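Local coordinates for protein beta-lactamase (Klebsiella pneumoniae, PDB 6KBY) that probably hydrolyses the amide bond of beta-lactam antibiotics as a class C serine enzyme, and is captured here with adenosine monophosphate in its pocket, at residues A[109-113]-A[114-118]; A[230-233]-A[234-238]; A[361-364]-A[365-368]. All blocks are in the same frame, centred on the assembly; numbering follows the deposited sequence.

Interaction 1. Residues A[109-113]-A[114-118]; sequences DHVSV and LNVGT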
# COMPACT_ATOMS: atom_id res chain seq x y z
N ASP A 109 -8.58 -21.47 13.84
CA ASP A 109 -8.74 -21.34 15.28
C ASP A 109 -7.47 -20.80 15.94
O ASP A 109 -7.54 -20.32 17.08
CB ASP A 109 -9.03 -22.70 15.93
CG ASP A 109 -10.42 -23.23 15.64
OD1 ASP A 109 -11.28 -22.51 15.09
OD2 ASP A 109 -10.67 -24.41 15.98
N HIS A 110 -6.33 -20.90 15.27
CA HIS A 110 -5.04 -20.55 15.86
C HIS A 110 -4.32 -19.46 15.09
O HIS A 110 -3.12 -19.25 15.30
CB HIS A 110 -4.16 -21.79 15.98
CG HIS A 110 -4.80 -22.91 16.74
ND1 HIS A 110 -5.19 -22.77 18.06
CD2 HIS A 110 -5.13 -24.17 16.38
CE1 HIS A 110 -5.72 -23.91 18.48
NE2 HIS A 110 -5.70 -24.77 17.48
N VAL A 111 -5.01 -18.79 14.18
CA VAL A 111 -4.50 -17.64 13.44
C VAL A 111 -5.28 -16.42 13.91
O VAL A 111 -6.51 -16.42 13.83
CB VAL A 111 -4.71 -17.83 11.93
CG1 VAL A 111 -4.31 -16.58 11.16
CG2 VAL A 111 -3.95 -19.04 11.42
N SER A 112 -4.59 -15.38 14.37
CA SER A 112 -5.30 -14.19 14.80
C SER A 112 -5.53 -13.23 13.63
O SER A 112 -4.88 -13.31 12.58
CB SER A 112 -4.54 -13.47 15.91
OG SER A 112 -3.33 -12.94 15.39
N VAL A 113 -6.47 -12.31 13.83
CA VAL A 113 -6.62 -11.22 12.88
C VAL A 113 -5.30 -10.45 12.74
O VAL A 113 -4.90 -10.08 11.63
CB VAL A 113 -7.80 -10.31 13.26
CG1 VAL A 113 -7.97 -9.18 12.27
CG2 VAL A 113 -9.08 -11.13 13.34
N LEU A 114 -4.60 -10.24 13.86
CA LEU A 114 -3.30 -9.58 13.80
C LEU A 114 -2.34 -10.34 12.89
O LEU A 114 -1.60 -9.72 12.11
CB LEU A 114 -2.72 -9.45 15.21
CG LEU A 114 -1.44 -8.60 15.30
CD1 LEU A 114 -1.73 -7.15 14.98
CD2 LEU A 114 -0.78 -8.73 16.66
N ASN A 115 -2.35 -11.67 12.96
CA ASN A 115 -1.48 -12.46 12.09
C ASN A 115 -1.75 -12.16 10.62
O ASN A 115 -0.82 -11.93 9.84
CB ASN A 115 -1.64 -13.96 12.33
CG ASN A 115 -1.08 -14.46 13.67
OD1 ASN A 115 -1.67 -15.36 14.28
ND2 ASN A 115 0.07 -13.94 14.09
N VAL A 116 -3.02 -12.17 10.20
CA VAL A 116 -3.26 -11.88 8.78
C VAL A 116 -2.97 -10.42 8.45
O VAL A 116 -2.63 -10.10 7.30
CB VAL A 116 -4.65 -12.34 8.27
CG1 VAL A 116 -4.76 -13.86 8.30
CG2 VAL A 116 -5.79 -11.69 9.04
N GLY A 117 -3.06 -9.52 9.43
CA GLY A 117 -2.72 -8.12 9.21
C GLY A 117 -1.25 -7.80 9.19
O GLY A 117 -0.88 -6.66 8.88
N THR A 118 -0.40 -8.78 9.51
CA THR A 118 1.04 -8.58 9.61
C THR A 118 1.81 -9.61 8.80
O THR A 118 3.03 -9.73 8.97
CB THR A 118 1.49 -8.64 11.08
OG1 THR A 118 1.10 -9.90 11.64
CG2 THR A 118 0.89 -7.49 11.90
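S112 and N115 face each other across the first turn of helix 113-117 and form a capping box, each side chain binding the backbone N-H of the other. The S112 hydroxyl sits between its own N and carbonyl carbon (chi1 67°), which turns OG over the helix start to accept from N115 N at 2.9 Å. In return the N115 amide reaches back along the chain, and its OD1 takes the S112 N-H at 2.9 Å. That bond is nearly straight at hydrogen, 172°, though the donor stands tilted from the amide plane. The other end of the same amide, ND2, is bonded to T120 OG1 beyond the helix, so both ends hold its rotation. Beside the box V111 packs by a single methyl: CG1 lies 3.9 Å from N115 CB and touches V116 CG1, the two valine side chains crossing at about a right angle. V96 and A150 add to the apolar surroundings of V111, and S121 touches it as well. Backbone bonds from V116 N to S112 O and from G117 N to V113 O carry on the turn. At the far end the T118 side chain folds back on the helix, OG1 donating to L114 O at 2.7 Å.

Interaction 2. Residues A[230-233]-A[234-238]; sequences IKTT and SSDLL
Two backbone N-H groups at the start of helix 234-244 are taken up by T233, one by its side chain and one by its carbonyl. D236 N donates to T233 OG1 at 3.0 Å, nearly straight at 165°, and L237 N donates to T233 O at 3.0 Å. The T233 side chain is turned (chi1 66°) so that OG1 hangs over the first helical turn. A water adds to the polar set, 2.7 Å from T233 OG1 and donating to D236 OD1. T233 is thus the N-cap between strand 231-232, the middle strand of a small antiparallel sheet, and the helix. The other carboxylate oxygen, D236 OD2, accepts from H192 N and is also bonded to S193 OG, which pairs with T232 OG1 as well; the edge strand 193-194 is thereby tied to this corner. Apolar contact falls to T232 and L237. The threonine methyl CG2 presses on the leucine branch, 3.5 Å from L237 CD1, a tight fit for two carbons. L237 is further enclosed by L72 and F76 of helix 72-86 and by V343 and L345 of the large sheet.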
# COMPACT_ATOMS: atom_id res chain seq x y z
N ILE A 230 -6.89 -1.12 -5.88
CA ILE A 230 -7.08 0.33 -5.95
C ILE A 230 -6.51 0.92 -7.23
O ILE A 230 -5.37 0.61 -7.63
CB ILE A 230 -6.47 1.01 -4.71
CG1 ILE A 230 -7.23 0.61 -3.43
CG2 ILE A 230 -6.44 2.53 -4.88
CD1 ILE A 230 -8.58 1.29 -3.25
N LYS A 231 -7.28 1.80 -7.86
CA LYS A 231 -6.81 2.72 -8.90
C LYS A 231 -7.01 4.13 -8.36
O LYS A 231 -8.07 4.43 -7.81
CB LYS A 231 -7.62 2.55 -10.19
CG LYS A 231 -7.52 1.18 -10.86
CD LYS A 231 -8.58 0.22 -10.29
CE LYS A 231 -8.31 -1.22 -10.62
NZ LYS A 231 -9.42 -1.95 -9.98
N THR A 232 -6.00 4.99 -8.52
CA THR A 232 -6.04 6.28 -7.84
C THR A 232 -5.07 7.25 -8.52
O THR A 232 -4.27 6.86 -9.37
CB THR A 232 -5.72 6.10 -6.35
OG1 THR A 232 -5.85 7.34 -5.66
CG2 THR A 232 -4.32 5.56 -6.16
N THR A 233 -5.17 8.51 -8.13
CA THR A 233 -4.28 9.55 -8.62
C THR A 233 -3.17 9.81 -7.60
O THR A 233 -3.30 9.51 -6.41
CB THR A 233 -5.02 10.87 -8.85
OG1 THR A 233 -5.47 11.38 -7.59
CG2 THR A 233 -6.21 10.69 -9.79
N SER A 234 -2.07 10.38 -8.09
CA SER A 234 -1.01 10.77 -7.17
C SER A 234 -1.48 11.82 -6.17
O SER A 234 -1.04 11.82 -5.02
CB SER A 234 0.20 11.27 -7.95
OG SER A 234 -0.12 12.45 -8.66
N SER A 235 -2.40 12.70 -6.58
CA SER A 235 -2.91 13.71 -5.66
C SER A 235 -3.74 13.08 -4.54
O SER A 235 -3.62 13.49 -3.38
CB SER A 235 -3.73 14.73 -6.44
OG SER A 235 -2.90 15.49 -7.30
N ASP A 236 -4.59 12.11 -4.87
CA ASP A 236 -5.33 11.43 -3.82
C ASP A 236 -4.40 10.68 -2.88
O ASP A 236 -4.60 10.68 -1.66
CB ASP A 236 -6.36 10.45 -4.40
CG ASP A 236 -7.73 11.08 -4.61
OD1 ASP A 236 -7.83 12.33 -4.67
OD2 ASP A 236 -8.71 10.31 -4.74
N LEU A 237 -3.37 10.02 -3.42
CA LEU A 237 -2.44 9.33 -2.54
C LEU A 237 -1.61 10.30 -1.71
O LEU A 237 -1.25 9.97 -0.58
CB LEU A 237 -1.54 8.38 -3.32
CG LEU A 237 -2.22 7.09 -3.76
CD1 LEU A 237 -1.26 6.28 -4.64
CD2 LEU A 237 -2.68 6.26 -2.57
N LEU A 238 -1.29 11.48 -2.25
CA LEU A 238 -0.60 12.44 -1.41
C LEU A 238 -1.49 12.90 -0.26
O LEU A 238 -1.00 13.10 0.86
CB LEU A 238 -0.10 13.63 -2.23
CG LEU A 238 0.95 14.50 -1.53
CD1 LEU A 238 2.24 13.73 -1.28
CD2 LEU A 238 1.22 15.77 -2.32
O HOH W 1 -7.27 13.40 -7.49

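Interaction 3. Residues A[361-364]-A[365-368]; sequences KILS and SLEG
L363 and L366 make the close-packed side of this helix end, their side chains slanting across one another with L363 CD2 3.7 Å from L366 CD1. L366 lies in the first turn after helix 352-364. Its CG is anti to its own carbonyl carbon (chi1 -62°), and L366 CG rests 3.4 Å from I362 O, close to the carbonyl oxygen of L363 as well. Below the pair the large sheet takes over: I342 touches L363, while V39, V41 and M340 receive L366, and I15 of helix 11-30 meets it too.

I362 O is gripped twice by a single residue. S365 OG donates at 2.7 Å in the carbonyl plane, on a lone pair, whereas S365 N, 3.0 Å away, comes in from well above that plane. A chi1 of 79° holds the serine hydroxyl back over the turn to make this possible. S365 N also has a weak bond to K361 O. One residue on, L366 N reaches L363 O at 3.1 Å, again from above the carbonyl plane.

S365, for all its grip on I362 O, is itself exposed, and S364 and E367 continue the solvent side. S364 OG turns back along the helix to Y360 O. A water lies between backbone oxygens, 3.2 Å from S364 O and 2.8 Å from E367 O. The E367 carboxylate forms a salt bridge with K370. The shift from a weak bond over four residues at S365 to bonds over three, S365 to I362 and L366 to L363, is typical of a helix tightening into a 3-10-like turn at its C-terminal end.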
# COMPACT_ATOMS: atom_id res chain seq x y z
N LYS A 361 16.67 9.38 -2.56
CA LYS A 361 17.40 10.56 -3.02
C LYS A 361 16.52 11.80 -2.95
O LYS A 361 16.99 12.88 -2.56
CB LYS A 361 17.92 10.33 -4.43
CG LYS A 361 19.04 9.31 -4.50
CD LYS A 361 19.38 9.03 -5.95
CE LYS A 361 20.55 8.08 -6.10
NZ LYS A 361 20.74 7.69 -7.52
N ILE A 362 15.26 11.69 -3.35
CA ILE A 362 14.38 12.85 -3.32
C ILE A 362 14.15 13.32 -1.89
O ILE A 362 14.34 14.50 -1.58
CB ILE A 362 13.06 12.56 -4.06
CG1 ILE A 362 13.33 12.38 -5.55
CG2 ILE A 362 12.07 13.69 -3.83
CD1 ILE A 362 12.14 11.84 -6.32
N LEU A 363 13.73 12.42 -1.00
CA LEU A 363 13.45 12.87 0.36
C LEU A 363 14.71 13.40 1.04
O LEU A 363 14.66 14.38 1.79
CB LEU A 363 12.77 11.77 1.17
CG LEU A 363 11.35 11.38 0.74
CD1 LEU A 363 10.70 10.50 1.80
CD2 LEU A 363 10.47 12.58 0.43
N SER A 364 15.87 12.78 0.77
CA SER A 364 17.10 13.26 1.39
C SER A 364 17.47 14.67 0.95
O SER A 364 18.19 15.36 1.67
CB SER A 364 18.24 12.27 1.12
OG SER A 364 17.96 11.00 1.69
N SER A 365 16.98 15.11 -0.21
CA SER A 365 17.28 16.44 -0.72
C SER A 365 16.47 17.55 -0.06
O SER A 365 16.76 18.73 -0.29
CB SER A 365 17.03 16.49 -2.23
OG SER A 365 15.65 16.63 -2.53
N LEU A 366 15.48 17.21 0.77
CA LEU A 366 14.46 18.18 1.16
C LEU A 366 14.82 19.06 2.36
O LEU A 366 14.07 19.99 2.67
CB LEU A 366 13.12 17.49 1.40
CG LEU A 366 12.53 16.80 0.17
CD1 LEU A 366 11.17 16.21 0.52
CD2 LEU A 366 12.41 17.77 -1.00
N GLU A 367 15.92 18.79 3.04
CA GLU A 367 16.42 19.74 4.03
C GLU A 367 17.93 19.58 4.15
O GLU A 367 18.51 18.58 3.69
CB GLU A 367 15.75 19.58 5.41
CG GLU A 367 16.21 18.34 6.17
CD GLU A 367 15.61 18.24 7.57
OE1 GLU A 367 16.02 17.32 8.32
OE2 GLU A 367 14.73 19.06 7.93
N GLY A 368 18.57 20.57 4.75
CA GLY A 368 20.00 20.52 4.95
C GLY A 368 20.40 19.49 5.98
O GLY A 368 19.59 18.95 6.73
O HOH W 2 18.40 15.99 4.77

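How the interactions relate
The three contacts are helix ends. Interactions 1 and 2 hold N-terminal first turns, whereas interaction 3 finishes the last helix of the chain. Interactions 1 and 2 both approach the pocket: the L237 side chain is about 11 Å from that of S71, the covalent AMP site, and about 12 Å from the bound AMP. Interaction 1 belongs to the far side of the chain's centre, 29 Å from interaction 2 between centres, yet its G117 is about 10 Å from the side chain of Y156, another AMP-binding residue. Interaction 3 is remote from the pocket. Its nearest atoms are about 8 Å from interaction 2, and both pack on strand 340-346, through S234 and L237 in one and I362, L363 and L366 in the other.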